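Local atomic coordinates of beta-N-acetylglucosaminidase (Thermotoga maritima, PDB entry 3WO8), a protein that probably hydrolyses terminal non-reducing N-acetyl-D-hexosamine residues from N-acetyl-beta-D-hexosaminides, as a TIM-barrel glycosidase of glycosyl hydrolase family 3. Residues R108-I113 with E159-G164. Numbering follows the deposited sequence.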
loop_
_atom_site.group_PDB
_atom_site.type_symbol
_atom_site.label_atom_id
_atom_site.label_comp_id
_atom_site.label_asym_id
_atom_site.label_seq_id
_atom_site.Cartn_x
_atom_site.Cartn_y
_atom_site.Cartn_z
ATOM N N ARG B 108 -0.740 5.707 -14.641
ATOM C CA ARG B 108 -1.914 4.851 -14.771
ATOM C C ARG B 108 -2.056 3.887 -13.581
ATOM O O ARG B 108 -3.178 3.730 -13.005
ATOM C CB ARG B 108 -1.840 4.070 -16.069
ATOM C CG ARG B 108 -3.112 3.305 -16.439
ATOM C CD ARG B 108 -2.806 2.348 -17.591
ATOM N NE ARG B 108 -3.936 1.492 -17.971
ATOM C CZ ARG B 108 -4.154 0.996 -19.201
ATOM N NH1 ARG B 108 -5.220 0.231 -19.414
ATOM N NH2 ARG B 108 -3.333 1.257 -20.230
ATOM N N VAL B 109 -0.951 3.246 -13.190
ATOM C CA VAL B 109 -1.080 2.338 -12.060
ATOM C C VAL B 109 -1.386 3.142 -10.811
ATOM O O VAL B 109 -2.188 2.713 -9.964
ATOM C CB VAL B 109 0.116 1.356 -11.808
ATOM C CG1 VAL B 109 0.968 1.111 -13.043
ATOM C CG2 VAL B 109 0.987 1.785 -10.655
ATOM N N ALA B 110 -0.752 4.304 -10.684
ATOM C CA ALA B 110 -1.020 5.175 -9.528
ATOM C C ALA B 110 -2.464 5.612 -9.511
ATOM O O ALA B 110 -3.162 5.504 -8.499
ATOM C CB ALA B 110 -0.134 6.384 -9.578
ATOM N N GLY B 111 -2.927 6.078 -10.665
ATOM C CA GLY B 111 -4.330 6.420 -10.842
ATOM C C GLY B 111 -5.299 5.285 -10.505
ATOM O O GLY B 111 -6.321 5.503 -9.814
ATOM N N LYS B 112 -5.010 4.089 -11.011
ATOM C CA LYS B 112 -5.944 2.998 -10.859
ATOM C C LYS B 112 -6.029 2.627 -9.364
ATOM O O LYS B 112 -7.093 2.402 -8.809
ATOM C CB LYS B 112 -5.540 1.819 -11.764
ATOM C CG LYS B 112 -6.611 0.746 -11.905
ATOM C CD LYS B 112 -7.754 1.134 -12.863
ATOM C CE LYS B 112 -8.918 0.133 -12.880
ATOM N NZ LYS B 112 -9.526 -0.067 -11.530
ATOM N N ILE B 113 -4.901 2.653 -8.681
ATOM C CA ILE B 113 -4.926 2.443 -7.243
ATOM C C ILE B 113 -5.648 3.561 -6.447
ATOM O O ILE B 113 -6.406 3.301 -5.522
ATOM C CB ILE B 113 -3.497 2.196 -6.734
ATOM C CG1 ILE B 113 -3.004 0.841 -7.305
ATOM C CG2 ILE B 113 -3.487 2.152 -5.212
ATOM C CD1 ILE B 113 -1.515 0.617 -7.097
ATOM N N GLU B 159 -2.508 11.878 -18.994
ATOM C CA GLU B 159 -3.202 10.788 -19.693
ATOM C C GLU B 159 -3.286 9.553 -18.807
ATOM O O GLU B 159 -4.373 8.978 -18.634
ATOM C CB GLU B 159 -2.474 10.410 -20.991
ATOM C CG GLU B 159 -2.608 11.429 -22.128
ATOM C CD GLU B 159 -1.531 11.304 -23.211
ATOM O OE1 GLU B 159 -0.831 10.260 -23.264
ATOM O OE2 GLU B 159 -1.380 12.267 -24.003
ATOM N N GLY B 160 -2.129 9.169 -18.244
ATOM C CA GLY B 160 -2.045 8.028 -17.318
ATOM C C GLY B 160 -3.055 8.112 -16.181
ATOM O O GLY B 160 -3.867 7.200 -15.966
ATOM N N TYR B 161 -3.045 9.234 -15.474
ATOM C CA TYR B 161 -3.918 9.386 -14.333
ATOM C C TYR B 161 -5.382 9.337 -14.762
ATOM O O TYR B 161 -6.239 8.837 -14.042
ATOM C CB TYR B 161 -3.649 10.710 -13.614
ATOM C CG TYR B 161 -2.394 10.787 -12.760
ATOM C CD1 TYR B 161 -2.275 10.057 -11.579
ATOM C CD2 TYR B 161 -1.330 11.628 -13.111
ATOM C CE1 TYR B 161 -1.118 10.140 -10.793
ATOM C CE2 TYR B 161 -0.162 11.704 -12.333
ATOM C CZ TYR B 161 -0.063 10.959 -11.172
ATOM O OH TYR B 161 1.059 11.051 -10.374
ATOM N N LEU B 162 -5.702 9.901 -15.908
ATOM C CA LEU B 162 -7.115 9.869 -16.327
ATOM C C LEU B 162 -7.513 8.463 -16.732
ATOM O O LEU B 162 -8.628 8.030 -16.434
ATOM C CB LEU B 162 -7.398 10.815 -17.482
ATOM C CG LEU B 162 -7.223 12.282 -17.127
ATOM C CD1 LEU B 162 -6.488 13.027 -18.241
ATOM C CD2 LEU B 162 -8.591 12.899 -16.819
ATOM N N GLU B 163 -6.603 7.752 -17.407
ATOM C CA GLU B 163 -6.902 6.409 -17.857
ATOM C C GLU B 163 -7.220 5.626 -16.590
ATOM O O GLU B 163 -8.184 4.885 -16.562
ATOM C CB GLU B 163 -5.711 5.784 -18.612
ATOM C CG GLU B 163 -6.033 4.961 -19.872
ATOM C CD GLU B 163 -7.181 3.961 -19.702
ATOM O OE1 GLU B 163 -6.915 2.799 -19.298
ATOM O OE2 GLU B 163 -8.351 4.335 -19.996
ATOM N N GLY B 164 -6.425 5.840 -15.529
ATOM C CA GLY B 164 -6.567 5.092 -14.258
ATOM C C GLY B 164 -7.810 5.419 -13.440
ATOM O O GLY B 164 -8.319 4.595 -12.663
#
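Gly160 and Gly164, one turn apart, set their bare backbones against Arg108, Gly111 and Lys112, and the axes of segments 108-113 and 159-164 approach to 6.8 Å and cross at -34°. This is the tight side. Two CA-H...O contacts repeat at a spacing of four residues: Arg108 CA lies 3.3 Å from Gly160 O, and Lys112 CA 3.4 Å from Gly164 O. Gly164 CA itself comes to 3.9 Å from Arg108 O. The spacing is GxxxG, and close approach with paired CA-H...O contacts is known from such glycine-mediated helix packing. One flank is closed by Tyr161, whose ring reaches back toward the partner helix and brings CE1 to 4.1 Å from Ala110 CB.

The exposed flank is looser and polar. Arg108 leaves its helix with CG trans to N (chi1 -171°) and stays extended to NE, which carries it alongside Glu163. Glu163 OE1 sits over one face of the Arg108 guanidinium, toward its rim, 3.1 Å from Arg108 NH1. The carboxylate is turned 84° to the guanidinium, and this salt bridge is electrostatic, not a directed hydrogen bond.

Val109 and Ile113 pack on Ile116 of the second subunit. The contact joins helices 100-117 and 147-164 of the TIM-barrel domain, which lead into barrel strands 121-122 and 167-173.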